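Local coordinates for protein peroxisomal catalase A (Saccharomyces cerevisiae, PDB 1A4E) that breaks down hydrogen peroxide to water and oxygen at a heme centre, probably protecting yeast cells from the peroxide made by peroxisomal oxidases, at residues P403-Q406 against H407-V410; T321-P324 against Y325-A328; K116-E120 against E121-D125; Y388-N391 against D392-Y395. All coordinates share one frame; numbering follows the deposited sequence.

Contact 1. Residues P403-Q406 against H407-V410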
# COMPACT_ATOMS: atom_id res chain seq x y z
N PRO B 403 -14.86 -10.55 -34.51
CA PRO B 403 -13.55 -11.11 -34.22
C PRO B 403 -12.64 -10.14 -33.46
O PRO B 403 -12.74 -8.92 -33.59
CB PRO B 403 -13.04 -11.51 -35.59
CG PRO B 403 -13.63 -10.47 -36.51
CD PRO B 403 -15.04 -10.34 -35.95
N ILE B 404 -11.80 -10.70 -32.60
CA ILE B 404 -10.81 -9.87 -31.93
C ILE B 404 -9.61 -9.84 -32.86
O ILE B 404 -9.33 -8.80 -33.46
CB ILE B 404 -10.52 -10.49 -30.55
CG1 ILE B 404 -11.81 -10.47 -29.73
CG2 ILE B 404 -9.43 -9.71 -29.83
CD1 ILE B 404 -11.76 -11.16 -28.35
N GLN B 405 -8.89 -10.95 -33.06
CA GLN B 405 -7.76 -10.96 -33.99
C GLN B 405 -7.66 -12.20 -34.87
O GLN B 405 -6.72 -12.26 -35.67
CB GLN B 405 -6.45 -10.77 -33.20
CG GLN B 405 -6.22 -9.35 -32.65
CD GLN B 405 -4.81 -9.08 -32.14
OE1 GLN B 405 -3.85 -9.63 -32.64
NE2 GLN B 405 -4.63 -8.22 -31.14
N GLN B 406 -8.62 -13.16 -34.82
CA GLN B 406 -8.61 -14.41 -35.59
C GLN B 406 -8.56 -14.25 -37.11
O GLN B 406 -7.96 -15.04 -37.84
CB GLN B 406 -9.83 -15.30 -35.41
CG GLN B 406 -10.49 -15.51 -34.08
CD GLN B 406 -11.49 -14.43 -33.69
OE1 GLN B 406 -11.13 -13.33 -33.28
NE2 GLN B 406 -12.78 -14.74 -33.78
N HIS B 407 -9.30 -13.23 -37.56
CA HIS B 407 -9.44 -12.87 -38.96
C HIS B 407 -8.21 -12.24 -39.59
O HIS B 407 -8.17 -11.97 -40.79
CB HIS B 407 -10.63 -11.92 -39.08
CG HIS B 407 -10.48 -10.58 -38.36
ND1 HIS B 407 -10.76 -9.38 -38.88
CD2 HIS B 407 -10.07 -10.37 -37.06
CE1 HIS B 407 -10.53 -8.48 -37.97
NE2 HIS B 407 -10.13 -9.08 -36.88
N GLN B 408 -7.19 -12.00 -38.77
CA GLN B 408 -5.98 -11.33 -39.21
C GLN B 408 -4.85 -12.31 -39.51
O GLN B 408 -5.11 -13.33 -40.14
CB GLN B 408 -5.65 -10.29 -38.13
CG GLN B 408 -6.80 -9.29 -38.10
CD GLN B 408 -6.76 -8.21 -37.03
OE1 GLN B 408 -6.26 -8.43 -35.93
NE2 GLN B 408 -7.30 -7.03 -37.32
N GLU B 409 -3.60 -12.07 -39.09
CA GLU B 409 -2.47 -12.93 -39.43
C GLU B 409 -2.48 -14.34 -38.84
O GLU B 409 -3.09 -14.60 -37.80
CB GLU B 409 -1.16 -12.31 -38.98
CG GLU B 409 -0.92 -10.86 -39.36
CD GLU B 409 -1.30 -9.82 -38.30
OE1 GLU B 409 -2.24 -10.00 -37.53
OE2 GLU B 409 -0.63 -8.80 -38.25
N VAL B 410 -1.83 -15.24 -39.57
CA VAL B 410 -1.60 -16.60 -39.11
C VAL B 410 -0.12 -16.62 -38.79
O VAL B 410 0.73 -16.19 -39.57
CB VAL B 410 -1.96 -17.64 -40.21
CG1 VAL B 410 -1.65 -19.07 -39.77
CG2 VAL B 410 -3.45 -17.54 -40.48
O HOH W 1 -4.25 -13.42 -35.55
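Two torsions shape this contact: His407 chi1 of 64° seats the imidazole between its own backbone N and carbonyl carbon and lays it against Pro403, while Gln406 chi2 of 84° bends its amide back toward Ile404. The backbone beneath them is a type I beta turn from Gln405 to Gln408, closed by Gln408 N donating to Gln405 O at 3.1 Å with an N-H...O angle of 155°. Pro403 CG stands 3.6 Å from the centroid of the His407 ring, close to the ring normal, which identifies a CH-pi contact over the face. The opposite face is occupied by Gln408 CG, so the imidazole is clamped between two aliphatic carbons. At its edge, in the ring plane, His407 NE2 lies 3.5 Å from Ile404 O, while ND1 is hydrogen-bonded to Gly210 O and Trp212 meets the ring edge-to-face. An alanine at His407 would remove the ring and is likely to leave Pro403 CG without its aromatic face and Gly210 O without this mate. Gln408 OE1 rests 3.4 Å from Gln405 CG. The two amide oxygens of Gln405 and Gln408 both bind Lys204 NZ, which ties the turn to strand 203-206. The bent Gln406 chain is fixed by Ile404 N, which donates to Gln406 OE1 at 2.8 Å. Water 1 spans the exit of the turn, donating to Gln405 O at 2.7 Å and to Glu409 O at 2.8 Å.

Contact 2. Residues T321-P324 against Y325-A328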
# COMPACT_ATOMS: atom_id res chain seq x y z
N THR B 321 -6.60 -0.22 -22.93
CA THR B 321 -7.93 0.36 -22.86
C THR B 321 -8.26 0.74 -24.30
O THR B 321 -7.87 1.78 -24.82
CB THR B 321 -7.92 1.62 -21.95
OG1 THR B 321 -7.48 1.17 -20.69
CG2 THR B 321 -9.27 2.29 -21.81
N THR B 322 -8.99 -0.16 -24.95
CA THR B 322 -9.32 0.01 -26.34
C THR B 322 -10.75 -0.43 -26.59
O THR B 322 -11.27 -1.29 -25.90
CB THR B 322 -8.33 -0.82 -27.19
OG1 THR B 322 -8.67 -0.52 -28.54
CG2 THR B 322 -8.38 -2.32 -26.94
N VAL B 323 -11.39 0.18 -27.59
CA VAL B 323 -12.75 -0.19 -27.94
C VAL B 323 -12.75 -1.27 -29.02
O VAL B 323 -11.72 -1.51 -29.66
CB VAL B 323 -13.53 1.06 -28.43
CG1 VAL B 323 -13.68 2.01 -27.24
CG2 VAL B 323 -12.83 1.74 -29.61
N PRO B 324 -13.87 -1.97 -29.27
CA PRO B 324 -14.03 -2.86 -30.41
C PRO B 324 -13.62 -2.24 -31.74
O PRO B 324 -13.80 -1.05 -31.96
CB PRO B 324 -15.49 -3.26 -30.36
CG PRO B 324 -16.13 -2.42 -29.30
CD PRO B 324 -14.98 -2.15 -28.35
N TYR B 325 -13.04 -3.11 -32.59
CA TYR B 325 -12.51 -2.83 -33.92
C TYR B 325 -11.17 -2.11 -33.94
O TYR B 325 -10.65 -1.80 -35.01
CB TYR B 325 -13.52 -2.01 -34.77
CG TYR B 325 -14.86 -2.72 -34.93
CD1 TYR B 325 -15.01 -3.80 -35.80
CD2 TYR B 325 -15.95 -2.31 -34.15
CE1 TYR B 325 -16.23 -4.47 -35.90
CE2 TYR B 325 -17.17 -2.97 -34.24
CZ TYR B 325 -17.30 -4.04 -35.11
OH TYR B 325 -18.51 -4.70 -35.17
N GLN B 326 -10.58 -1.84 -32.76
CA GLN B 326 -9.25 -1.27 -32.66
C GLN B 326 -8.43 -2.19 -31.77
O GLN B 326 -8.74 -2.41 -30.60
CB GLN B 326 -9.27 0.11 -32.05
CG GLN B 326 -9.91 1.13 -32.96
CD GLN B 326 -9.94 2.52 -32.37
OE1 GLN B 326 -8.93 3.07 -31.94
NE2 GLN B 326 -11.11 3.15 -32.35
N GLU B 327 -7.40 -2.76 -32.37
CA GLU B 327 -6.52 -3.70 -31.70
C GLU B 327 -5.05 -3.37 -31.92
O GLU B 327 -4.70 -2.55 -32.76
CB GLU B 327 -6.82 -5.12 -32.21
CG GLU B 327 -8.01 -5.80 -31.54
CD GLU B 327 -7.80 -6.13 -30.06
OE1 GLU B 327 -6.90 -6.91 -29.75
OE2 GLU B 327 -8.52 -5.62 -29.21
N ALA B 328 -4.19 -3.98 -31.11
CA ALA B 328 -2.75 -3.77 -31.21
C ALA B 328 -2.12 -4.73 -32.21
O ALA B 328 -2.66 -5.81 -32.47
CB ALA B 328 -2.11 -3.99 -29.86
O HOH W 2 -11.00 -4.30 -29.47
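Thr322 meets Gln326 through its hydroxyl: with OG1 anti to the backbone N (chi1 -176°), from just before the turn the hydroxyl reaches the residue that ends it, Thr322 OG1 donating to Gln326 O at 2.8 Å. It approaches from above the carbonyl plane. The methyl Thr322 CG2 lies 4.0 Å from Glu327 OE2, an oxygen that also binds Tyr36 OH of the third subunit. A valine in place of Thr322 would lack the hydroxyl, and Gln326 O would probably lose this bond while the chain before the turn became freer to shift. Val323 follows with two roles. Val323 O accepts a weak bond of 3.3 Å from Gln326 N, and the same oxygen is 2.9 Å from water 2, which lies 2.8 Å from Glu327 OE2 as well. The methyl Val323 CG2 sits 3.5 Å from Gln326 NE2, the two side chains running alongside each other in the same direction. That amide is anchored beyond the segments, NE2 to Ser78 OG. Pro324 comes last, its CB 3.9 Å from Tyr325 CD2 in an apolar contact, with its carbonyl O held by Ser78 OG. The proline ring restricts phi to the value this position uses. Pro324 (psi 144°) and Tyr325 (phi 76°) have the angles of a type II beta turn from Val323 to Gln326, which leads the chain into strand 326-328, the partner of strand 203-206 in the antiparallel sheet of the catalase fold.

Contact 3. Residues K116-E120 against E121-D125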
# COMPACT_ATOMS: atom_id res chain seq x y z
N LYS B 116 -7.81 10.14 -23.56
CA LYS B 116 -8.82 9.20 -23.12
C LYS B 116 -10.14 9.63 -23.73
O LYS B 116 -10.55 10.77 -23.54
CB LYS B 116 -8.93 9.21 -21.61
CG LYS B 116 -10.00 8.27 -21.06
CD LYS B 116 -10.04 8.30 -19.54
CE LYS B 116 -8.70 7.91 -18.95
NZ LYS B 116 -8.40 6.54 -19.30
N PHE B 117 -10.81 8.74 -24.44
CA PHE B 117 -12.07 9.02 -25.09
C PHE B 117 -13.12 8.22 -24.37
O PHE B 117 -12.98 7.02 -24.16
CB PHE B 117 -12.04 8.59 -26.56
CG PHE B 117 -10.97 9.25 -27.41
CD1 PHE B 117 -11.20 10.51 -27.95
CD2 PHE B 117 -9.77 8.57 -27.65
CE1 PHE B 117 -10.22 11.11 -28.75
CE2 PHE B 117 -8.80 9.17 -28.45
CZ PHE B 117 -9.02 10.44 -29.00
N TYR B 118 -14.20 8.90 -23.97
CA TYR B 118 -15.28 8.27 -23.25
C TYR B 118 -16.32 7.85 -24.26
O TYR B 118 -17.31 8.57 -24.48
CB TYR B 118 -15.88 9.26 -22.25
CG TYR B 118 -14.87 9.75 -21.23
CD1 TYR B 118 -14.52 8.95 -20.13
CD2 TYR B 118 -14.29 11.01 -21.38
CE1 TYR B 118 -13.60 9.41 -19.20
CE2 TYR B 118 -13.37 11.47 -20.45
CZ TYR B 118 -13.03 10.67 -19.37
OH TYR B 118 -12.12 11.13 -18.44
N THR B 119 -16.11 6.71 -24.92
CA THR B 119 -17.04 6.27 -25.95
C THR B 119 -18.15 5.36 -25.41
O THR B 119 -18.09 4.87 -24.27
CB THR B 119 -16.27 5.54 -27.10
OG1 THR B 119 -16.23 4.16 -26.77
CG2 THR B 119 -14.84 6.04 -27.30
N GLU B 120 -19.17 5.10 -26.24
CA GLU B 120 -20.30 4.24 -25.88
C GLU B 120 -19.91 2.77 -25.79
O GLU B 120 -20.73 1.95 -25.39
CB GLU B 120 -21.40 4.34 -26.91
CG GLU B 120 -21.77 5.75 -27.26
CD GLU B 120 -22.29 5.86 -28.68
OE1 GLU B 120 -21.60 5.42 -29.60
OE2 GLU B 120 -23.39 6.39 -28.85
N GLU B 121 -18.68 2.42 -26.20
CA GLU B 121 -18.16 1.07 -26.11
C GLU B 121 -17.00 1.02 -25.13
O GLU B 121 -16.07 0.21 -25.24
CB GLU B 121 -17.69 0.62 -27.48
CG GLU B 121 -18.79 0.58 -28.54
CD GLU B 121 -18.28 0.32 -29.95
OE1 GLU B 121 -17.27 0.88 -30.37
OE2 GLU B 121 -18.92 -0.47 -30.64
N GLY B 122 -17.03 1.91 -24.14
CA GLY B 122 -16.00 1.99 -23.13
C GLY B 122 -14.97 3.05 -23.46
O GLY B 122 -15.04 3.75 -24.47
N ASN B 123 -13.99 3.18 -22.57
CA ASN B 123 -12.92 4.12 -22.80
C ASN B 123 -11.90 3.62 -23.81
O ASN B 123 -11.68 2.42 -23.99
CB ASN B 123 -12.28 4.44 -21.45
CG ASN B 123 -13.18 5.26 -20.55
OD1 ASN B 123 -14.24 5.74 -20.95
ND2 ASN B 123 -12.81 5.45 -19.29
N LEU B 124 -11.31 4.59 -24.51
CA LEU B 124 -10.28 4.32 -25.49
C LEU B 124 -9.10 5.22 -25.14
O LEU B 124 -9.27 6.42 -25.01
CB LEU B 124 -10.79 4.66 -26.89
CG LEU B 124 -10.20 4.18 -28.22
CD1 LEU B 124 -10.11 5.41 -29.09
CD2 LEU B 124 -8.82 3.53 -28.11
N ASP B 125 -7.91 4.67 -24.95
CA ASP B 125 -6.75 5.50 -24.71
C ASP B 125 -5.77 5.45 -25.87
O ASP B 125 -5.33 4.38 -26.29
CB ASP B 125 -6.03 5.07 -23.43
CG ASP B 125 -6.83 5.27 -22.14
OD1 ASP B 125 -7.68 6.16 -22.08
OD2 ASP B 125 -6.59 4.55 -21.19
O HOH W 3 -10.24 4.46 -18.07
O HOH W 4 -17.08 5.47 -21.54
O HOH W 5 -16.06 3.37 -29.87
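Lys116 NZ grips the carboxylate of Asp125 in a salt bridge, 2.9 Å to OD1 by its syn lone pair and weakly to OD2. The lysine chain runs out extended and then bends at chi3 and chi4, which turns NZ back to Asp125. The pair lies three pairs on from Thr119-Gly122 in the beta hairpin of strands 112-119 and 122-129, whose antiparallel arms a type I turn from Thr119 to Gly122 joins. On the same face as the salt bridge, Asn123 OD1 comes 3.3 Å from Tyr118 CD1, the amide standing nearly perpendicular to the ring (81°). On the other face Phe117 and Leu124 lie side by side, CD2 to CD1 at 3.5 Å. Their backbones form a hydrogen-bonded pair: Phe117 N reaches Leu124 O at 2.8 Å and Leu124 N reaches Phe117 O at 3.0 Å. At the turn, Thr119 OG1 donates to Gly122 O at 2.6 Å and accepts from Glu121 N. Gly122 has phi 96° and psi 180°, which would strain a CB.

In the second shell Lys116 NZ also binds Ala316 O, Asp125 OD2 receives Ala318 N, and Tyr118 OH bonds to Val358 O. Asn14 ND2 of the third subunit bonds to Glu121 O in the turn and Asn123 O in the second strand. Water 4 bridges the strands, donating to Thr119 O at 3.0 Å and to Asn123 OD1 at 2.9 Å.

Contact 4. Residues Y388-N391 against D392-Y395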
# COMPACT_ATOMS: atom_id res chain seq x y z
N TYR B 388 -20.47 -14.53 -9.84
CA TYR B 388 -20.23 -15.43 -10.95
C TYR B 388 -21.45 -15.30 -11.87
O TYR B 388 -22.39 -14.55 -11.59
CB TYR B 388 -20.08 -16.88 -10.44
CG TYR B 388 -21.37 -17.53 -9.95
CD1 TYR B 388 -22.06 -17.03 -8.85
CD2 TYR B 388 -21.88 -18.64 -10.64
CE1 TYR B 388 -23.25 -17.63 -8.44
CE2 TYR B 388 -23.06 -19.24 -10.24
CZ TYR B 388 -23.74 -18.72 -9.14
OH TYR B 388 -24.93 -19.30 -8.74
N LEU B 389 -21.45 -16.06 -12.97
CA LEU B 389 -22.57 -16.03 -13.90
C LEU B 389 -23.64 -17.03 -13.47
O LEU B 389 -23.70 -18.18 -13.91
CB LEU B 389 -22.05 -16.33 -15.31
CG LEU B 389 -20.91 -15.45 -15.83
CD1 LEU B 389 -20.51 -15.95 -17.19
CD2 LEU B 389 -21.34 -13.99 -15.89
N ALA B 390 -24.49 -16.54 -12.56
CA ALA B 390 -25.59 -17.33 -12.01
C ALA B 390 -26.65 -17.59 -13.07
O ALA B 390 -27.01 -16.69 -13.84
CB ALA B 390 -26.24 -16.58 -10.86
N ASN B 391 -27.12 -18.84 -13.15
CA ASN B 391 -28.09 -19.23 -14.16
C ASN B 391 -29.51 -18.71 -13.98
O ASN B 391 -30.28 -18.71 -14.93
CB ASN B 391 -28.10 -20.75 -14.26
CG ASN B 391 -26.86 -21.23 -15.02
OD1 ASN B 391 -26.66 -20.87 -16.18
ND2 ASN B 391 -25.98 -22.01 -14.40
N ASP B 392 -29.86 -18.22 -12.78
CA ASP B 392 -31.16 -17.59 -12.55
C ASP B 392 -31.12 -16.09 -12.82
O ASP B 392 -32.14 -15.40 -12.76
CB ASP B 392 -31.61 -17.86 -11.11
CG ASP B 392 -30.84 -17.17 -9.99
OD1 ASP B 392 -29.61 -17.13 -10.03
OD2 ASP B 392 -31.48 -16.67 -9.08
N LYS B 393 -29.93 -15.56 -13.11
CA LYS B 393 -29.72 -14.16 -13.46
C LYS B 393 -29.45 -14.05 -14.96
O LYS B 393 -29.13 -15.03 -15.63
CB LYS B 393 -28.54 -13.60 -12.67
CG LYS B 393 -28.73 -13.62 -11.15
CD LYS B 393 -29.70 -12.54 -10.68
CE LYS B 393 -28.98 -11.20 -10.65
NZ LYS B 393 -29.90 -10.11 -10.36
N SER B 394 -29.57 -12.83 -15.49
CA SER B 394 -29.36 -12.59 -16.92
C SER B 394 -28.10 -11.77 -17.20
O SER B 394 -27.76 -10.87 -16.44
CB SER B 394 -30.57 -11.86 -17.46
OG SER B 394 -30.48 -11.79 -18.88
N TYR B 395 -27.36 -12.09 -18.28
CA TYR B 395 -26.13 -11.38 -18.65
C TYR B 395 -26.07 -11.18 -20.15
O TYR B 395 -26.28 -12.12 -20.92
CB TYR B 395 -24.87 -12.16 -18.23
CG TYR B 395 -24.86 -12.50 -16.75
CD1 TYR B 395 -24.51 -11.54 -15.79
CD2 TYR B 395 -25.28 -13.77 -16.34
CE1 TYR B 395 -24.59 -11.85 -14.43
CE2 TYR B 395 -25.35 -14.08 -14.98
CZ TYR B 395 -25.00 -13.12 -14.04
OH TYR B 395 -25.08 -13.44 -12.70
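Leu389 lays its CD2 methyl over the face of the Tyr395 ring. Leu389 CD2 is 3.8 Å from the centroid of the Tyr395 ring and only 6° off the normal, so the contact is a CH-pi interaction centred on the ring rather than a graze at its rim. With CG beside its backbone N, Leu389 presents CD2 to the ring. The two side chains slant across each other. At the far end of the ring Tyr395 OH accepts a hydrogen bond from Ala390 N at 3.2 Å, moderately bent, with an N-H...O angle of 141°. Ala390 O takes the edge, near the ring plane and 3.3 Å from Tyr395 CE2.

The chain makes two successive reversals here. Leu389 is the centre of an inverse gamma turn, closed by a weak bond from Ala390 N to Tyr388 O, and a type I beta turn follows from Ala390 to Lys393. Lys393 N closes this second turn on Ala390 O at 3.2 Å. Asp392 holds CG between its backbone N and carbonyl carbon (chi1 69°), which brings Asp392 OD1 back to 3.5 Å from Ala390 CB. The same methyl, Ala390 CB, touches Lys393 CG at 3.9 Å.

The loop lies where the second and third subunits both meet this chain. Tyr388 OH binds Asp165 of the second subunit, and Asn391 ND2 binds Thr169 and Asp165 of that same subunit. Ser394 O accepts from Arg6 NE of the third subunit, whose side chain also packs on Tyr395.

How the contacts relate
Contacts 1, 2 and 3 form a connected row, while contact 4 stands apart. Contacts 2 and 3 have centres about 10 Å apart and are linked by Thr321 O and Asp125 N, 2.9 Å apart and probably hydrogen-bonded, with Pro324 CG packed on Glu121 CD. Contact 2 meets contact 1 through Gln405 NE2 and Glu327 OE1 at 3.0 Å, a probable hydrogen bond. Contact 4 comes no nearer than about 15 Å, nearest atoms, to contacts 1 and 3. The heme is closest to contact 3: the side chain of Asp125 is about 8 Å from it and about 7 Å from that of Tyr341, the axial ligand. All four touch the third subunit.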